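Local coordinates for protein acyl-coenzyme A oxidase 1 (Yarrowia lipolytica, PDB 5Y9D) that oxidises 2,3-saturated acyl-CoAs to (2E)-enoyl-CoAs with its FAD cofactor, passing electrons to oxygen to yield hydrogen peroxide in peroxisomal fatty acid beta-oxidation, at residues Q358-A370 and L592-E605. Sequence-based numbering, arbitrary orientation.
With FAD (flavin-adenine dinucleotide), chain D.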
ATOM      1  N   GLN A 358      -3.844  18.789  -6.977  1.00 31.03           N
ATOM      2  CA  GLN A 358      -5.112  19.066  -6.346  1.00 33.80           C
ATOM      3  C   GLN A 358      -6.028  17.864  -6.530  1.00 35.86           C
ATOM      4  O   GLN A 358      -6.626  17.341  -5.569  1.00 40.68           O
ATOM      5  CB  GLN A 358      -5.761  20.304  -6.968  1.00 36.77           C
ATOM      6  CG  GLN A 358      -4.889  21.555  -6.911  1.00 36.28           C
ATOM      7  CD  GLN A 358      -5.607  22.805  -7.373  1.00 36.48           C
ATOM      8  OE1 GLN A 358      -6.712  22.750  -7.893  1.00 38.12           O
ATOM      9  NE2 GLN A 358      -4.965  23.943  -7.196  1.00 37.33           N
ATOM     10  N   ARG A 359      -6.129  17.377  -7.756  1.00 34.47           N
ATOM     11  CA  ARG A 359      -7.011  16.244  -7.954  1.00 35.55           C
ATOM     12  C   ARG A 359      -6.462  14.944  -7.299  1.00 32.52           C
ATOM     13  O   ARG A 359      -7.230  14.060  -6.977  1.00 30.12           O
ATOM     14  CB  ARG A 359      -7.390  16.083  -9.422  1.00 38.84           C
ATOM     15  CG  ARG A 359      -6.604  15.043 -10.173  1.00 44.60           C
ATOM     16  CD  ARG A 359      -6.986  15.065 -11.648  1.00 47.95           C
ATOM     17  NE  ARG A 359      -8.373  14.667 -11.900  1.00 45.79           N
ATOM     18  CZ  ARG A 359      -9.344  15.473 -12.329  1.00 46.49           C
ATOM     19  NH1 ARG A 359     -10.547  14.975 -12.538  1.00 49.67           N
ATOM     20  NH2 ARG A 359      -9.132  16.759 -12.557  1.00 45.56           N
ATOM     21  N   ARG A 360      -5.159  14.838  -7.061  1.00 29.93           N
ATOM     22  CA  ARG A 360      -4.668  13.709  -6.299  1.00 30.63           C
ATOM     23  C   ARG A 360      -5.168  13.808  -4.858  1.00 32.95           C
ATOM     24  O   ARG A 360      -5.612  12.792  -4.299  1.00 32.89           O
ATOM     25  CB  ARG A 360      -3.151  13.607  -6.311  1.00 30.57           C
ATOM     26  CG  ARG A 360      -2.550  13.215  -7.647  1.00 29.93           C
ATOM     27  CD  ARG A 360      -1.077  13.625  -7.697  1.00 30.61           C
ATOM     28  NE  ARG A 360      -0.297  12.839  -6.757  1.00 31.73           N
ATOM     29  CZ  ARG A 360       1.032  12.812  -6.684  1.00 31.39           C
ATOM     30  NH1 ARG A 360       1.793  13.560  -7.482  1.00 30.49           N
ATOM     31  NH2 ARG A 360       1.605  12.019  -5.785  1.00 31.28           N
ATOM     32  N   LEU A 361      -5.162  15.012  -4.269  1.00 31.28           N
ATOM     33  CA  LEU A 361      -5.404  15.095  -2.822  1.00 32.89           C
ATOM     34  C   LEU A 361      -6.774  15.567  -2.357  1.00 30.24           C
ATOM     35  O   LEU A 361      -7.316  15.019  -1.403  1.00 25.73           O
ATOM     36  CB  LEU A 361      -4.337  15.942  -2.157  1.00 34.98           C
ATOM     37  CG  LEU A 361      -2.917  15.399  -2.360  1.00 37.41           C
ATOM     38  CD1 LEU A 361      -1.925  16.390  -1.769  1.00 37.86           C
ATOM     39  CD2 LEU A 361      -2.737  13.998  -1.772  1.00 37.30           C
ATOM     40  N   LEU A 362      -7.319  16.581  -3.012  1.00 30.66           N
ATOM     41  CA  LEU A 362      -8.517  17.246  -2.500  1.00 30.82           C
ATOM     42  C   LEU A 362      -9.770  16.360  -2.528  1.00 31.64           C
ATOM     43  O   LEU A 362     -10.625  16.416  -1.632  1.00 32.70           O
ATOM     44  CB  LEU A 362      -8.728  18.555  -3.256  1.00 31.01           C
ATOM     45  CG  LEU A 362      -7.579  19.563  -3.048  1.00 31.42           C
ATOM     46  CD1 LEU A 362      -7.924  20.920  -3.646  1.00 30.91           C
ATOM     47  CD2 LEU A 362      -7.220  19.735  -1.570  1.00 31.46           C
ATOM     48  N   PRO A 363      -9.877  15.491  -3.531  1.00 29.94           N
ATOM     49  CA  PRO A 363     -11.038  14.614  -3.452  1.00 29.95           C
ATOM     50  C   PRO A 363     -10.920  13.650  -2.288  1.00 27.50           C
ATOM     51  O   PRO A 363     -11.899  13.370  -1.609  1.00 27.85           O
ATOM     52  CB  PRO A 363     -11.031  13.880  -4.790  1.00 32.22           C
ATOM     53  CG  PRO A 363     -10.094  14.673  -5.686  1.00 32.69           C
ATOM     54  CD  PRO A 363      -9.106  15.321  -4.769  1.00 31.64           C
ATOM     55  N   LEU A 364      -9.717  13.167  -2.056  1.00 26.05           N
ATOM     56  CA  LEU A 364      -9.420  12.391  -0.865  1.00 25.06           C
ATOM     57  C   LEU A 364      -9.724  13.205   0.412  1.00 24.69           C
ATOM     58  O   LEU A 364     -10.305  12.665   1.375  1.00 23.89           O
ATOM     59  CB  LEU A 364      -7.967  11.861  -0.914  1.00 24.41           C
ATOM     60  CG  LEU A 364      -7.560  11.103  -2.199  1.00 25.06           C
ATOM     61  CD1 LEU A 364      -6.093  10.707  -2.190  1.00 25.39           C
ATOM     62  CD2 LEU A 364      -8.430   9.877  -2.478  1.00 25.93           C
ATOM     63  N   LEU A 365      -9.422  14.507   0.414  1.00 25.08           N
ATOM     64  CA  LEU A 365      -9.883  15.361   1.543  1.00 25.86           C
ATOM     65  C   LEU A 365     -11.406  15.306   1.752  1.00 23.48           C
ATOM     66  O   LEU A 365     -11.891  15.222   2.866  1.00 21.78           O
ATOM     67  CB  LEU A 365      -9.446  16.818   1.402  1.00 26.38           C
ATOM     68  CG  LEU A 365      -9.867  17.713   2.583  1.00 28.67           C
ATOM     69  CD1 LEU A 365      -9.343  17.185   3.919  1.00 30.60           C
ATOM     70  CD2 LEU A 365      -9.411  19.149   2.387  1.00 28.15           C
ATOM     71  N   ALA A 366     -12.150  15.362   0.668  1.00 24.33           N
ATOM     72  CA  ALA A 366     -13.595  15.251   0.759  1.00 25.53           C
ATOM     73  C   ALA A 366     -14.026  13.854   1.212  1.00 25.16           C
ATOM     74  O   ALA A 366     -14.878  13.723   2.098  1.00 24.59           O
ATOM     75  CB  ALA A 366     -14.226  15.612  -0.557  1.00 25.51           C
ATOM     76  N   TYR A 367     -13.396  12.829   0.665  1.00 25.72           N
ATOM     77  CA  TYR A 367     -13.649  11.439   1.091  1.00 28.94           C
ATOM     78  C   TYR A 367     -13.552  11.415   2.594  1.00 30.31           C
ATOM     79  O   TYR A 367     -14.486  11.020   3.289  1.00 34.61           O
ATOM     80  CB  TYR A 367     -12.610  10.448   0.487  1.00 28.88           C
ATOM     81  CG  TYR A 367     -12.989   8.984   0.460  1.00 30.17           C
ATOM     82  CD1 TYR A 367     -14.036   8.483   1.223  1.00 33.80           C
ATOM     83  CD2 TYR A 367     -12.285   8.079  -0.327  1.00 33.87           C
ATOM     84  CE1 TYR A 367     -14.391   7.145   1.188  1.00 31.49           C
ATOM     85  CE2 TYR A 367     -12.634   6.736  -0.370  1.00 34.16           C
ATOM     86  CZ  TYR A 367     -13.686   6.282   0.412  1.00 33.03           C
ATOM     87  OH  TYR A 367     -14.063   4.956   0.418  1.00 38.45           O
ATOM     88  N   CYS A 368     -12.402  11.848   3.093  1.00 32.37           N
ATOM     89  CA  CYS A 368     -12.126  11.860   4.518  1.00 28.87           C
ATOM     90  C   CYS A 368     -13.236  12.552   5.296  1.00 26.86           C
ATOM     91  O   CYS A 368     -13.793  11.950   6.210  1.00 26.20           O
ATOM     92  CB  CYS A 368     -10.773  12.529   4.780  1.00 29.45           C
ATOM     93  SG  CYS A 368     -10.470  12.695   6.538  1.00 32.99           S
ATOM     94  N   TYR A 369     -13.595  13.792   4.945  1.00 27.66           N
ATOM     95  CA  TYR A 369     -14.724  14.490   5.662  1.00 27.50           C
ATOM     96  C   TYR A 369     -15.949  13.586   5.693  1.00 27.56           C
ATOM     97  O   TYR A 369     -16.616  13.497   6.713  1.00 27.64           O
ATOM     98  CB  TYR A 369     -15.122  15.846   5.016  1.00 27.35           C
ATOM     99  CG  TYR A 369     -14.418  17.089   5.541  1.00 26.26           C
ATOM    100  CD1 TYR A 369     -13.067  17.276   5.360  1.00 27.53           C
ATOM    101  CD2 TYR A 369     -15.107  18.070   6.215  1.00 27.67           C
ATOM    102  CE1 TYR A 369     -12.422  18.403   5.838  1.00 27.79           C
ATOM    103  CE2 TYR A 369     -14.467  19.199   6.719  1.00 27.64           C
ATOM    104  CZ  TYR A 369     -13.136  19.375   6.501  1.00 28.00           C
ATOM    105  OH  TYR A 369     -12.493  20.511   6.964  1.00 28.08           O
ATOM    106  N   ALA A 370     -16.229  12.908   4.571  1.00 28.35           N
ATOM    107  CA  ALA A 370     -17.385  11.999   4.460  1.00 30.20           C
ATOM    108  C   ALA A 370     -17.251  10.793   5.367  1.00 32.76           C
ATOM    109  O   ALA A 370     -18.226  10.313   5.976  1.00 32.42           O
ATOM    110  CB  ALA A 370     -17.578  11.527   3.022  1.00 31.14           C
ATOM    111  N   LEU A 592     -18.260  23.550   2.859  1.00 38.31           N
ATOM    112  CA  LEU A 592     -18.618  22.154   3.037  1.00 36.85           C
ATOM    113  C   LEU A 592     -19.372  21.619   1.822  1.00 40.06           C
ATOM    114  O   LEU A 592     -19.191  20.440   1.439  1.00 38.62           O
ATOM    115  CB  LEU A 592     -19.452  21.956   4.289  1.00 37.46           C
ATOM    116  CG  LEU A 592     -18.817  22.207   5.660  1.00 36.58           C
ATOM    117  CD1 LEU A 592     -19.923  22.042   6.676  1.00 37.82           C
ATOM    118  CD2 LEU A 592     -17.692  21.250   5.994  1.00 35.78           C
ATOM    119  N   LEU A 593     -20.218  22.466   1.220  1.00 40.80           N
ATOM    120  CA  LEU A 593     -20.917  22.068   0.004  1.00 41.14           C
ATOM    121  C   LEU A 593     -19.941  21.755  -1.107  1.00 37.62           C
ATOM    122  O   LEU A 593     -20.088  20.750  -1.806  1.00 36.90           O
ATOM    123  CB  LEU A 593     -21.937  23.110  -0.454  1.00 45.96           C
ATOM    124  CG  LEU A 593     -23.341  22.891   0.132  1.00 51.77           C
ATOM    125  CD1 LEU A 593     -24.278  24.037  -0.237  1.00 55.12           C
ATOM    126  CD2 LEU A 593     -23.927  21.549  -0.305  1.00 50.96           C
ATOM    127  N   LYS A 594     -18.921  22.571  -1.249  1.00 36.26           N
ATOM    128  CA  LYS A 594     -17.928  22.317  -2.300  1.00 40.27           C
ATOM    129  C   LYS A 594     -17.263  20.951  -2.143  1.00 37.23           C
ATOM    130  O   LYS A 594     -17.160  20.190  -3.113  1.00 38.66           O
ATOM    131  CB  LYS A 594     -16.868  23.422  -2.346  1.00 43.25           C
ATOM    132  CG  LYS A 594     -17.483  24.792  -2.559  1.00 49.01           C
ATOM    133  CD  LYS A 594     -16.768  25.606  -3.628  1.00 55.22           C
ATOM    134  CE  LYS A 594     -17.577  26.841  -4.003  1.00 58.96           C
ATOM    135  NZ  LYS A 594     -17.706  26.951  -5.481  1.00 62.76           N
ATOM    136  N   LEU A 595     -16.836  20.632  -0.923  1.00 34.77           N
ATOM    137  CA  LEU A 595     -16.259  19.317  -0.639  1.00 33.76           C
ATOM    138  C   LEU A 595     -17.220  18.173  -1.011  1.00 31.69           C
ATOM    139  O   LEU A 595     -16.793  17.225  -1.653  1.00 27.76           O
ATOM    140  CB  LEU A 595     -15.882  19.191   0.847  1.00 35.79           C
ATOM    141  CG  LEU A 595     -14.674  19.964   1.333  1.00 37.51           C
ATOM    142  CD1 LEU A 595     -14.621  19.942   2.842  1.00 37.54           C
ATOM    143  CD2 LEU A 595     -13.400  19.382   0.728  1.00 40.54           C
ATOM    144  N   ALA A 596     -18.492  18.267  -0.587  1.00 29.47           N
ATOM    145  CA  ALA A 596     -19.511  17.250  -0.926  1.00 31.09           C
ATOM    146  C   ALA A 596     -19.615  16.987  -2.413  1.00 31.77           C
ATOM    147  O   ALA A 596     -19.521  15.840  -2.837  1.00 31.55           O
ATOM    148  CB  ALA A 596     -20.879  17.650  -0.421  1.00 33.05           C
ATOM    149  N   ASN A 597     -19.794  18.042  -3.210  1.00 32.44           N
ATOM    150  CA  ASN A 597     -20.006  17.854  -4.640  1.00 33.32           C
ATOM    151  C   ASN A 597     -18.759  17.339  -5.307  1.00 34.47           C
ATOM    152  O   ASN A 597     -18.839  16.589  -6.282  1.00 35.49           O
ATOM    153  CB  ASN A 597     -20.380  19.149  -5.330  1.00 35.59           C
ATOM    154  CG  ASN A 597     -21.626  19.776  -4.761  1.00 36.19           C
ATOM    155  OD1 ASN A 597     -22.526  19.087  -4.276  1.00 35.39           O
ATOM    156  ND2 ASN A 597     -21.676  21.103  -4.806  1.00 36.47           N
ATOM    157  N   LEU A 598     -17.614  17.785  -4.805  1.00 33.25           N
ATOM    158  CA  LEU A 598     -16.353  17.277  -5.257  1.00 34.43           C
ATOM    159  C   LEU A 598     -16.279  15.762  -5.024  1.00 33.18           C
ATOM    160  O   LEU A 598     -15.964  14.996  -5.928  1.00 35.19           O
ATOM    161  CB  LEU A 598     -15.224  17.991  -4.528  1.00 36.61           C
ATOM    162  CG  LEU A 598     -13.820  17.447  -4.789  1.00 37.20           C
ATOM    163  CD1 LEU A 598     -13.516  17.396  -6.267  1.00 35.80           C
ATOM    164  CD2 LEU A 598     -12.822  18.333  -4.068  1.00 41.18           C
ATOM    165  N   PHE A 599     -16.565  15.335  -3.807  1.00 33.94           N
ATOM    166  CA  PHE A 599     -16.607  13.905  -3.451  1.00 31.36           C
ATOM    167  C   PHE A 599     -17.557  13.152  -4.390  1.00 32.02           C
ATOM    168  O   PHE A 599     -17.182  12.177  -5.019  1.00 32.68           O
ATOM    169  CB  PHE A 599     -17.051  13.786  -1.974  1.00 28.70           C
ATOM    170  CG  PHE A 599     -17.236  12.381  -1.483  1.00 24.91           C
ATOM    171  CD1 PHE A 599     -16.313  11.406  -1.763  1.00 23.10           C
ATOM    172  CD2 PHE A 599     -18.326  12.064  -0.692  1.00 25.30           C
ATOM    173  CE1 PHE A 599     -16.485  10.124  -1.340  1.00 22.87           C
ATOM    174  CE2 PHE A 599     -18.502  10.784  -0.227  1.00 24.49           C
ATOM    175  CZ  PHE A 599     -17.577   9.811  -0.560  1.00 24.81           C
ATOM    176  N   ALA A 600     -18.790  13.624  -4.483  1.00 35.22           N
ATOM    177  CA  ALA A 600     -19.789  13.037  -5.378  1.00 35.61           C
ATOM    178  C   ALA A 600     -19.322  12.945  -6.825  1.00 36.61           C
ATOM    179  O   ALA A 600     -19.291  11.841  -7.382  1.00 37.60           O
ATOM    180  CB  ALA A 600     -21.087  13.826  -5.298  1.00 36.21           C
ATOM    181  N   LEU A 601     -18.951  14.079  -7.431  1.00 35.29           N
ATOM    182  CA  LEU A 601     -18.543  14.086  -8.851  1.00 35.13           C
ATOM    183  C   LEU A 601     -17.268  13.321  -9.099  1.00 36.32           C
ATOM    184  O   LEU A 601     -17.138  12.598 -10.095  1.00 42.19           O
ATOM    185  CB  LEU A 601     -18.363  15.510  -9.383  1.00 36.60           C
ATOM    186  CG  LEU A 601     -19.671  16.264  -9.605  1.00 39.01           C
ATOM    187  CD1 LEU A 601     -19.421  17.744  -9.811  1.00 43.20           C
ATOM    188  CD2 LEU A 601     -20.449  15.697 -10.770  1.00 39.40           C
ATOM    189  N   TRP A 602     -16.302  13.491  -8.217  1.00 34.10           N
ATOM    190  CA  TRP A 602     -15.109  12.680  -8.289  1.00 33.38           C
ATOM    191  C   TRP A 602     -15.469  11.197  -8.259  1.00 34.75           C
ATOM    192  O   TRP A 602     -14.819  10.415  -8.946  1.00 36.83           O
ATOM    193  CB  TRP A 602     -14.165  13.015  -7.139  1.00 32.62           C
ATOM    194  CG  TRP A 602     -12.942  12.148  -7.055  1.00 31.34           C
ATOM    195  CD1 TRP A 602     -11.837  12.185  -7.870  1.00 29.21           C
ATOM    196  CD2 TRP A 602     -12.686  11.136  -6.075  1.00 29.92           C
ATOM    197  NE1 TRP A 602     -10.921  11.256  -7.458  1.00 28.89           N
ATOM    198  CE2 TRP A 602     -11.409  10.596  -6.362  1.00 28.21           C
ATOM    199  CE3 TRP A 602     -13.409  10.642  -4.969  1.00 29.73           C
ATOM    200  CZ2 TRP A 602     -10.841   9.590  -5.596  1.00 28.84           C
ATOM    201  CZ3 TRP A 602     -12.844   9.635  -4.197  1.00 28.75           C
ATOM    202  CH2 TRP A 602     -11.576   9.124  -4.502  1.00 29.53           C
ATOM    203  N   SER A 603     -16.477  10.803  -7.470  1.00 35.37           N
ATOM    204  CA  SER A 603     -16.853   9.380  -7.372  1.00 35.99           C
ATOM    205  C   SER A 603     -17.462   8.904  -8.679  1.00 38.35           C
ATOM    206  O   SER A 603     -17.210   7.779  -9.100  1.00 35.93           O
ATOM    207  CB  SER A 603     -17.836   9.116  -6.244  1.00 35.15           C
ATOM    208  OG  SER A 603     -17.289   9.456  -4.997  1.00 33.29           O
ATOM    209  N   ILE A 604     -18.238   9.761  -9.343  1.00 41.44           N
ATOM    210  CA  ILE A 604     -18.658   9.442 -10.710  1.00 43.07           C
ATOM    211  C   ILE A 604     -17.402   9.116 -11.520  1.00 47.03           C
ATOM    212  O   ILE A 604     -17.358   8.140 -12.253  1.00 46.76           O
ATOM    213  CB  ILE A 604     -19.375  10.597 -11.438  1.00 41.92           C
ATOM    214  CG1 ILE A 604     -20.574  11.142 -10.664  1.00 39.60           C
ATOM    215  CG2 ILE A 604     -19.809  10.157 -12.834  1.00 43.05           C
ATOM    216  CD1 ILE A 604     -21.669  10.156 -10.392  1.00 39.51           C
ATOM    217  N   GLU A 605     -16.381   9.947 -11.367  1.00 50.12           N
ATOM    218  CA  GLU A 605     -15.147   9.825 -12.145  1.00 53.45           C
ATOM    219  C   GLU A 605     -14.357   8.518 -12.021  1.00 54.91           C
ATOM    220  O   GLU A 605     -13.569   8.214 -12.910  1.00 56.00           O
ATOM    221  CB  GLU A 605     -14.193  10.955 -11.776  1.00 58.77           C
ATOM    222  CG  GLU A 605     -14.051  12.033 -12.820  1.00 61.17           C
ATOM    223  CD  GLU A 605     -12.962  13.024 -12.461  1.00 63.57           C
ATOM    224  OE1 GLU A 605     -12.132  12.746 -11.551  1.00 62.59           O
ATOM    225  OE2 GLU A 605     -12.934  14.088 -13.102  1.00 64.81           O
TER
HETATM  226  PA  FAD D 701       9.466  16.499  -5.798  1.00 29.09           P
HETATM  227  O1A FAD D 701       9.479  17.701  -4.945  1.00 30.47           O
HETATM  228  O2A FAD D 701      10.071  16.516  -7.129  1.00 29.51           O
HETATM  229  O5B FAD D 701       7.958  16.094  -5.922  1.00 29.18           O
HETATM  230  C5B FAD D 701       7.037  16.354  -4.884  1.00 26.66           C
HETATM  231  C4B FAD D 701       5.641  15.972  -5.327  1.00 28.30           C
HETATM  232  O4B FAD D 701       5.098  17.001  -6.143  1.00 26.40           O
HETATM  233  C3B FAD D 701       5.653  14.698  -6.143  1.00 29.05           C
HETATM  234  O3B FAD D 701       4.588  13.869  -5.721  1.00 29.04           O
HETATM  235  C2B FAD D 701       5.431  15.149  -7.564  1.00 29.08           C
HETATM  236  O2B FAD D 701       4.574  14.281  -8.289  1.00 27.75           O
HETATM  237  C1B FAD D 701       4.792  16.510  -7.439  1.00 27.95           C
HETATM  238  N9A FAD D 701       5.322  17.352  -8.526  1.00 29.10           N
HETATM  239  C8A FAD D 701       6.581  17.749  -8.686  1.00 28.96           C
HETATM  240  N7A FAD D 701       6.706  18.487  -9.800  1.00 28.10           N
HETATM  241  C5A FAD D 701       5.506  18.558 -10.381  1.00 28.93           C
HETATM  242  C6A FAD D 701       4.917  19.174 -11.590  1.00 28.03           C
HETATM  243  N6A FAD D 701       5.659  19.895 -12.434  1.00 28.64           N
HETATM  244  N1A FAD D 701       3.616  18.999 -11.829  1.00 29.79           N
HETATM  245  C2A FAD D 701       2.859  18.292 -11.004  1.00 28.20           C
HETATM  246  N3A FAD D 701       3.320  17.714  -9.902  1.00 27.75           N
HETATM  247  C4A FAD D 701       4.603  17.803  -9.536  1.00 28.67           C
HETATM  248  N1  FAD D 701      19.022  11.050  -4.999  1.00 35.95           N
HETATM  249  C2  FAD D 701      20.303  11.017  -5.359  1.00 34.59           C
HETATM  250  O2  FAD D 701      20.749  11.953  -6.007  1.00 33.41           O
HETATM  251  N3  FAD D 701      21.114  10.029  -5.040  1.00 33.74           N
HETATM  252  C4  FAD D 701      20.694   8.994  -4.349  1.00 33.52           C
HETATM  253  O4  FAD D 701      21.476   8.097  -4.074  1.00 38.69           O
HETATM  254  C4X FAD D 701      19.299   8.940  -3.914  1.00 32.74           C
HETATM  255  N5  FAD D 701      18.815   7.917  -3.215  1.00 33.06           N
HETATM  256  C5X FAD D 701      17.539   7.908  -2.834  1.00 35.37           C
HETATM  257  C6  FAD D 701      17.085   6.844  -2.100  1.00 37.03           C
HETATM  258  C7  FAD D 701      15.783   6.807  -1.694  1.00 37.91           C
HETATM  259  C7M FAD D 701      15.293   5.638  -0.903  1.00 40.49           C
HETATM  260  C8  FAD D 701      14.876   7.915  -2.044  1.00 39.58           C
HETATM  261  C8M FAD D 701      13.452   7.865  -1.593  1.00 38.69           C
HETATM  262  C9  FAD D 701      15.325   8.985  -2.786  1.00 37.85           C
HETATM  263  C9A FAD D 701      16.635   9.019  -3.187  1.00 35.33           C
HETATM  264  N10 FAD D 701      17.121  10.091  -3.934  1.00 35.70           N
HETATM  265  C10 FAD D 701      18.461  10.069  -4.296  1.00 33.85           C
HETATM  266  C1' FAD D 701      16.272  11.218  -4.293  1.00 35.70           C
HETATM  267  C2' FAD D 701      15.142  10.827  -5.210  1.00 33.73           C
HETATM  268  O2' FAD D 701      15.674  10.820  -6.513  1.00 33.41           O
HETATM  269  C3' FAD D 701      14.044  11.867  -5.126  1.00 33.77           C
HETATM  270  O3' FAD D 701      13.152  11.469  -4.108  1.00 30.67           O
HETATM  271  C4' FAD D 701      13.257  12.028  -6.416  1.00 36.68           C
HETATM  272  O4' FAD D 701      14.136  12.008  -7.534  1.00 36.18           O
HETATM  273  C5' FAD D 701      12.537  13.354  -6.462  1.00 38.60           C
HETATM  274  O5' FAD D 701      11.723  13.495  -5.322  1.00 38.84           O
HETATM  275  P   FAD D 701      11.512  14.895  -4.685  1.00 32.23           P
HETATM  276  O1P FAD D 701      11.630  14.734  -3.245  1.00 39.91           O
HETATM  277  O2P FAD D 701      12.366  15.849  -5.388  1.00 39.24           O
HETATM  278  O3P FAD D 701      10.012  15.236  -5.005  1.00 33.09           O
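Ala-366 and Leu-595 mark the crossing of helices 358-370 and 592-605, whose axes approach to 8.3 Å at -109°, a steep helix-helix packing that joins the C-alpha1 domain of the acyl-CoA oxidase fold to its C-terminal helical domain. The small Ala-366 side chain permits the close approach, its CB lying 3.7 Å from Phe-599 CB. Beside it, Pro-363, at a kink where its own N and that of Leu-364 make no bond to the preceding turn, presses CB onto one face of the Trp-602 indole, 3.4 Å from the centroid of the five-membered ring, while Leu-364 CD2 meets the six-membered ring at CH2. With CG anti to the backbone N (chi1 175°), the indole reaches across Pro-363. Replacing Trp-602 with alanine is likely to open a gap over Pro-363 CB and Leu-364 CD2. The Tyr-367 and Phe-599 rings lie nearly parallel but slid apart, and Arg-570 adds a cation-pi contact to Tyr-367. Arg-359 NH1 makes a salt bridge to Glu-605 OE2 (2.6 Å) and a weak hydrogen bond to OE1, the guanidinium nearly coplanar with the carboxylate; NH2 salt-bridges Asp-630. Arg-360 points away from helix 592-605, its NH1 donating to FAD O2B. At the other end, Leu-595 CD1 sits over the centre of the Tyr-369 ring, 3.7 Å from its centroid.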